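Local coordinates for alcohol dehydrogenase superfamily protein (Novosphingobium aromaticivorans, PDB 3GAZ), which is probably an NADP-dependent oxidoreductase of the medium-chain dehydrogenase/reductase superfamily, its substrate unknown, at residues 49-52 with 58-61; 99-104 with 270-275. All blocks are in the same frame, centred on the assembly; numbering follows the deposited sequence.

Contact 1 (49-52 with 58-61)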
ATOM      1  N   ALA A  49      -6.475  -5.868 -14.283  1.00 14.32           N
ATOM      2  CA  ALA A  49      -5.662  -6.521 -15.303  1.00 14.88           C
ATOM      3  C   ALA A  49      -4.350  -5.778 -15.499  1.00 15.97           C
ATOM      4  O   ALA A  49      -3.310  -6.392 -15.718  1.00 16.00           O
ATOM      5  CB  ALA A  49      -6.429  -6.599 -16.623  1.00 13.70           C
ATOM      6  N   LYS A  50      -4.397  -4.452 -15.422  1.00 17.73           N
ATOM      7  CA  LYS A  50      -3.185  -3.664 -15.577  1.00 18.13           C
ATOM      8  C   LYS A  50      -2.260  -3.989 -14.409  1.00 17.67           C
ATOM      9  O   LYS A  50      -1.040  -4.078 -14.573  1.00 17.36           O
ATOM     10  CB  LYS A  50      -3.509  -2.170 -15.593  1.00 21.27           C
ATOM     11  CG  LYS A  50      -2.276  -1.302 -15.780  1.00 28.31           C
ATOM     12  CD  LYS A  50      -2.589   0.185 -15.639  1.00 32.51           C
ATOM     13  CE  LYS A  50      -2.774   0.864 -16.983  1.00 34.82           C
ATOM     14  NZ  LYS A  50      -2.843   2.347 -16.815  1.00 36.27           N
ATOM     15  N   ILE A  51      -2.848  -4.176 -13.230  1.00 13.82           N
ATOM     16  CA  ILE A  51      -2.078  -4.512 -12.041  1.00 13.14           C
ATOM     17  C   ILE A  51      -1.502  -5.928 -12.168  1.00 13.98           C
ATOM     18  O   ILE A  51      -0.366  -6.185 -11.767  1.00 14.19           O
ATOM     19  CB  ILE A  51      -2.957  -4.425 -10.760  1.00 13.72           C
ATOM     20  CG1 ILE A  51      -3.292  -2.959 -10.460  1.00 14.13           C
ATOM     21  CG2 ILE A  51      -2.220  -5.043  -9.573  1.00 12.56           C
ATOM     22  CD1 ILE A  51      -4.383  -2.777  -9.409  1.00 13.90           C
ATOM     23  N   ARG A  52      -2.292  -6.841 -12.726  1.00 14.83           N
ATOM     24  CA  ARG A  52      -1.858  -8.223 -12.913  1.00 15.01           C
ATOM     25  C   ARG A  52      -0.630  -8.260 -13.818  1.00 16.16           C
ATOM     26  O   ARG A  52       0.288  -9.057 -13.610  1.00 14.48           O
ATOM     27  CB  ARG A  52      -2.981  -9.045 -13.550  1.00 16.32           C
ATOM     28  CG  ARG A  52      -2.616 -10.487 -13.836  1.00 16.46           C
ATOM     29  CD  ARG A  52      -3.701 -11.162 -14.658  1.00 18.47           C
ATOM     30  NE  ARG A  52      -3.442 -12.584 -14.853  1.00 20.82           N
ATOM     31  CZ  ARG A  52      -4.093 -13.347 -15.726  1.00 23.07           C
ATOM     32  NH1 ARG A  52      -5.043 -12.824 -16.489  1.00 24.97           N
ATOM     33  NH2 ARG A  52      -3.799 -14.637 -15.834  1.00 24.23           N
ATOM     34  N   HIS A  58       0.319   3.665 -10.642  1.00 22.27           N
ATOM     35  CA  HIS A  58      -0.584   4.511  -9.866  1.00 23.11           C
ATOM     36  C   HIS A  58      -1.405   3.710  -8.856  1.00 21.59           C
ATOM     37  O   HIS A  58      -1.968   4.280  -7.919  1.00 20.63           O
ATOM     38  CB  HIS A  58      -1.553   5.271 -10.784  1.00 26.41           C
ATOM     39  CG  HIS A  58      -0.882   6.018 -11.893  1.00 29.93           C
ATOM     40  ND1 HIS A  58       0.345   6.629 -11.747  1.00 32.64           N
ATOM     41  CD2 HIS A  58      -1.273   6.259 -13.167  1.00 31.93           C
ATOM     42  CE1 HIS A  58       0.685   7.209 -12.885  1.00 33.31           C
ATOM     43  NE2 HIS A  58      -0.281   7.000 -13.762  1.00 33.33           N
ATOM     44  N   ALA A  59      -1.477   2.394  -9.049  1.00 19.04           N
ATOM     45  CA  ALA A  59      -2.245   1.532  -8.155  1.00 16.54           C
ATOM     46  C   ALA A  59      -1.467   1.126  -6.908  1.00 15.53           C
ATOM     47  O   ALA A  59      -2.057   0.746  -5.898  1.00 13.55           O
ATOM     48  CB  ALA A  59      -2.716   0.286  -8.904  1.00 16.55           C
ATOM     49  N   GLN A  60      -0.143   1.208  -6.981  1.00 15.78           N
ATOM     50  CA  GLN A  60       0.703   0.848  -5.851  1.00 15.45           C
ATOM     51  C   GLN A  60       0.294  -0.511  -5.278  1.00 15.85           C
ATOM     52  O   GLN A  60       0.122  -0.668  -4.067  1.00 13.57           O
ATOM     53  CB  GLN A  60       0.618   1.934  -4.770  1.00 16.41           C
ATOM     54  CG  GLN A  60       0.997   3.322  -5.288  1.00 18.11           C
ATOM     55  CD  GLN A  60       0.918   4.417  -4.233  1.00 19.15           C
ATOM     56  OE1 GLN A  60       0.990   5.598  -4.559  1.00 22.83           O
ATOM     57  NE2 GLN A  60       0.775   4.032  -2.969  1.00 19.87           N
ATOM     58  N   GLN A  61       0.143  -1.491  -6.163  1.00 16.00           N
ATOM     59  CA  GLN A  61      -0.234  -2.844  -5.763  1.00 14.94           C
ATOM     60  C   GLN A  61       0.788  -3.847  -6.306  1.00 15.51           C
ATOM     61  O   GLN A  61       0.538  -4.536  -7.303  1.00 13.95           O
ATOM     62  CB  GLN A  61      -1.627  -3.196  -6.299  1.00 14.79           C
ATOM     63  CG  GLN A  61      -2.167  -4.532  -5.790  1.00 14.30           C
ATOM     64  CD  GLN A  61      -2.771  -4.426  -4.394  1.00 17.73           C
ATOM     65  OE1 GLN A  61      -2.387  -3.569  -3.605  1.00 15.72           O
ATOM     66  NE2 GLN A  61      -3.715  -5.313  -4.083  1.00 17.19           N
TER
HETATM   67  O   HOH W   1       1.330  -5.121  -9.986  1.00 18.19           O

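Contact 2 (99-104 with 270-275)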
ATOM      1  N   GLY A  99      -2.872  -0.174  -3.399  1.00 13.95           N
ATOM      2  CA  GLY A  99      -2.108   0.327  -2.269  1.00 13.38           C
ATOM      3  C   GLY A  99      -1.725  -0.691  -1.211  1.00 14.76           C
ATOM      4  O   GLY A  99      -1.541  -0.333  -0.045  1.00 12.37           O
ATOM      5  N   GLY A 100      -1.599  -1.955  -1.608  1.00 12.34           N
ATOM      6  CA  GLY A 100      -1.232  -2.989  -0.657  1.00 13.22           C
ATOM      7  C   GLY A 100      -2.408  -3.600   0.092  1.00 14.33           C
ATOM      8  O   GLY A 100      -2.232  -4.532   0.880  1.00 14.40           O
ATOM      9  N   LEU A 101      -3.606  -3.078  -0.143  1.00 13.12           N
ATOM     10  CA  LEU A 101      -4.805  -3.594   0.513  1.00 12.51           C
ATOM     11  C   LEU A 101      -5.204  -4.921  -0.129  1.00 14.06           C
ATOM     12  O   LEU A 101      -5.144  -5.062  -1.355  1.00 14.71           O
ATOM     13  CB  LEU A 101      -5.957  -2.593   0.373  1.00 12.17           C
ATOM     14  CG  LEU A 101      -5.830  -1.274   1.147  1.00 12.40           C
ATOM     15  CD1 LEU A 101      -6.840  -0.274   0.622  1.00 13.01           C
ATOM     16  CD2 LEU A 101      -6.047  -1.526   2.637  1.00 11.21           C
ATOM     17  N   GLN A 102      -5.597  -5.893   0.692  1.00 11.16           N
ATOM     18  CA  GLN A 102      -6.011  -7.185   0.159  1.00 12.55           C
ATOM     19  C   GLN A 102      -7.145  -7.001  -0.848  1.00 12.42           C
ATOM     20  O   GLN A 102      -8.086  -6.248  -0.599  1.00 11.70           O
ATOM     21  CB  GLN A 102      -6.504  -8.119   1.268  1.00 11.76           C
ATOM     22  CG  GLN A 102      -6.953  -9.463   0.712  1.00 10.69           C
ATOM     23  CD  GLN A 102      -7.917 -10.197   1.618  1.00 12.78           C
ATOM     24  OE1 GLN A 102      -7.571 -10.590   2.729  1.00 10.81           O
ATOM     25  NE2 GLN A 102      -9.143 -10.387   1.141  1.00 10.02           N
ATOM     26  N   GLY A 103      -7.059  -7.707  -1.972  1.00 13.13           N
ATOM     27  CA  GLY A 103      -8.091  -7.610  -2.992  1.00 12.02           C
ATOM     28  C   GLY A 103      -9.344  -8.380  -2.619  1.00 12.36           C
ATOM     29  O   GLY A 103      -9.386  -9.049  -1.581  1.00  9.85           O
ATOM     30  N   THR A 104     -10.368  -8.310  -3.465  1.00 11.35           N
ATOM     31  CA  THR A 104     -11.610  -9.007  -3.160  1.00 13.21           C
ATOM     32  C   THR A 104     -11.775 -10.390  -3.793  1.00 13.21           C
ATOM     33  O   THR A 104     -12.840 -10.998  -3.671  1.00 13.12           O
ATOM     34  CB  THR A 104     -12.834  -8.124  -3.498  1.00 14.07           C
ATOM     35  OG1 THR A 104     -12.869  -7.848  -4.905  1.00 12.74           O
ATOM     36  CG2 THR A 104     -12.753  -6.810  -2.726  1.00 10.27           C
ATOM     37  N   HIS A 270      -6.987   7.733  -4.656  1.00 17.34           N
ATOM     38  CA  HIS A 270      -6.269   8.467  -3.614  1.00 15.61           C
ATOM     39  C   HIS A 270      -6.776   8.152  -2.219  1.00 15.67           C
ATOM     40  O   HIS A 270      -5.990   7.977  -1.288  1.00 15.33           O
ATOM     41  CB  HIS A 270      -6.310   9.989  -3.853  1.00 17.04           C
ATOM     42  CG  HIS A 270      -5.521  10.779  -2.844  1.00 18.98           C
ATOM     43  ND1 HIS A 270      -6.103  11.383  -1.753  1.00 22.67           N
ATOM     44  CD2 HIS A 270      -4.187  10.983  -2.722  1.00 19.95           C
ATOM     45  CE1 HIS A 270      -5.163  11.924  -0.994  1.00 22.07           C
ATOM     46  NE2 HIS A 270      -3.993  11.693  -1.559  1.00 21.88           N
ATOM     47  N   THR A 271      -8.087   8.066  -2.076  1.00 15.58           N
ATOM     48  CA  THR A 271      -8.676   7.774  -0.776  1.00 17.14           C
ATOM     49  C   THR A 271      -8.132   6.499  -0.158  1.00 16.81           C
ATOM     50  O   THR A 271      -7.830   6.455   1.033  1.00 15.40           O
ATOM     51  CB  THR A 271     -10.185   7.644  -0.890  1.00 17.28           C
ATOM     52  OG1 THR A 271     -10.725   8.928  -1.204  1.00 16.42           O
ATOM     53  CG2 THR A 271     -10.789   7.111   0.407  1.00 18.18           C
ATOM     54  N   LEU A 272      -8.022   5.457  -0.973  1.00 15.53           N
ATOM     55  CA  LEU A 272      -7.511   4.178  -0.492  1.00 16.25           C
ATOM     56  C   LEU A 272      -5.996   4.129  -0.388  1.00 16.75           C
ATOM     57  O   LEU A 272      -5.454   3.423   0.450  1.00 17.20           O
ATOM     58  CB  LEU A 272      -7.979   3.039  -1.403  1.00 17.26           C
ATOM     59  CG  LEU A 272      -9.485   2.732  -1.505  1.00 18.51           C
ATOM     60  CD1 LEU A 272      -9.738   1.566  -2.432  1.00 17.53           C
ATOM     61  CD2 LEU A 272     -10.004   2.379  -0.141  1.00 20.02           C
ATOM     62  N   LEU A 273      -5.310   4.878  -1.242  1.00 15.42           N
ATOM     63  CA  LEU A 273      -3.842   4.874  -1.243  1.00 17.19           C
ATOM     64  C   LEU A 273      -3.242   5.700  -0.119  1.00 16.70           C
ATOM     65  O   LEU A 273      -2.162   5.401   0.375  1.00 16.97           O
ATOM     66  CB  LEU A 273      -3.319   5.402  -2.587  1.00 18.98           C
ATOM     67  CG  LEU A 273      -3.684   4.556  -3.820  1.00 21.23           C
ATOM     68  CD1 LEU A 273      -3.299   5.296  -5.075  1.00 21.31           C
ATOM     69  CD2 LEU A 273      -2.959   3.238  -3.770  1.00 18.70           C
ATOM     70  N   ALA A 274      -3.957   6.751   0.264  1.00 16.69           N
ATOM     71  CA  ALA A 274      -3.494   7.667   1.303  1.00 18.90           C
ATOM     72  C   ALA A 274      -4.289   7.621   2.602  1.00 19.43           C
ATOM     73  O   ALA A 274      -3.898   8.236   3.587  1.00 20.20           O
ATOM     74  CB  ALA A 274      -3.494   9.099   0.765  1.00 19.81           C
ATOM     75  N   ASN A 275      -5.402   6.899   2.603  1.00 19.91           N
ATOM     76  CA  ASN A 275      -6.247   6.790   3.788  1.00 20.20           C
ATOM     77  C   ASN A 275      -6.831   8.118   4.259  1.00 22.33           C
ATOM     78  O   ASN A 275      -6.723   8.472   5.434  1.00 22.02           O
ATOM     79  CB  ASN A 275      -5.478   6.131   4.943  1.00 19.89           C
ATOM     80  CG  ASN A 275      -5.352   4.633   4.773  1.00 20.27           C
ATOM     81  OD1 ASN A 275      -6.355   3.925   4.685  1.00 19.34           O
ATOM     82  ND2 ASN A 275      -4.114   4.139   4.722  1.00 20.61           N
TER

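Contact 1 (49-52 with 58-61)
Both branches of Ile51 reach across to 58-61 because of its first torsion: CG1 stands anti to the carbonyl carbon (chi1 -70°), which leaves CG2 anti to the backbone N, and an extended chi2 carries CD1 outward to the methyl of Ala59. There Ile51 CD1 lies 3.5 Å from Ala59 CB, and CG1 comes nearly as close, so the methyl rests against the last bond of the longer branch. The short branch meets Gln61 instead. Ile51 CG2 sits 3.8 Å from Gln61 CB and equally near Gln61 CG, and it also approaches the carbonyl oxygen, with CG2 3.6 Å from Gln61 O. Gln61 has CG anti to its own backbone N and then bends at chi2 (81°), so that only the aliphatic root of the side chain lies on the isoleucine while the amide turns off toward the 99-104 loop, where OE1 accepts from Gly100 N and NE2 donates to Leu101 O. One water joins the two backbones beside this apolar patch, donating to Ile51 O (2.7 Å) and to Gln61 O (2.9 Å); it gives the carbonyl at this point of the helix and that of Gln61 a shared partner. With Ile51 cut back to an alanine, the Ala59 methyl and Gln61 CB and CG would probably lose the isoleucine branches they rest on, opening a gap between the helix and segment 58-61. The contact closes the short excursion of the chain after helix 46-52, within the GroES-like part of the protein. Ile51 also touches Ala56 and Leu67 of the same connection, which runs on to strand 70-78, while the backbone of Ala59 is bonded to Gly99 in the loop between strands 90-94 and 108-112.

Contact 2 (99-104 with 270-275)
Leu101 and Leu272 meet with their side chains at about a right angle, the CD1 methyl of Leu101 reaching in beside the root of Leu272. Leu101 CD1 is 4.0 Å from Leu272 CB and about as far from Leu272 O, with Leu272 CD2 only slightly more distant, so a single branch of Leu101 makes the contact, against both side chain and backbone of the helix. Leu273 follows a different course: its CB starts away from the loop, yet with CG anti to the carbonyl carbon (chi1 -63°) the branch swings back and lays CD2 over the backbone of Gly99, with Leu273 CD2 3.4 Å from Gly99 CA and equally near Gly99 N. The absence of a side chain at Gly99 is what admits this methyl, since a CB there would run into CD2; the residue's positive phi (55°) also favours glycine. The loop itself is braced by Gln102 NE2, which donates to Gly103 O. Leu272 also packs on Phe281 of helix 278-293, where Thr271 joins it. After strand 262-265, the last strand of the parallel, Rossmann-type sheet, the chain comes back to the GroES-like part, and helix 270-274 lies against its 99-104 loop, consistent with the two-domain medium-chain dehydrogenase/reductase fold.

Overall arrangement
Contact 1 and contact 2 are both largely buried and lie side by side, their centres about 11 Å apart, but they differ in reach. The first is local, folding a connection back on the helix just before it; the second joins parts of the chain more than 160 residues apart. Apolar packing dominates each, with a bridging water added in contact 1 and a bare glycine backbone serving as the receiving surface in contact 2. Backbone and side-chain hydrogen bonds tie 58-61 to 99-104, while Leu273 packs its methyls on the carbonyl oxygens of His58 and Ala59, so helix 270-274 rests on both 58-61 and 99-104.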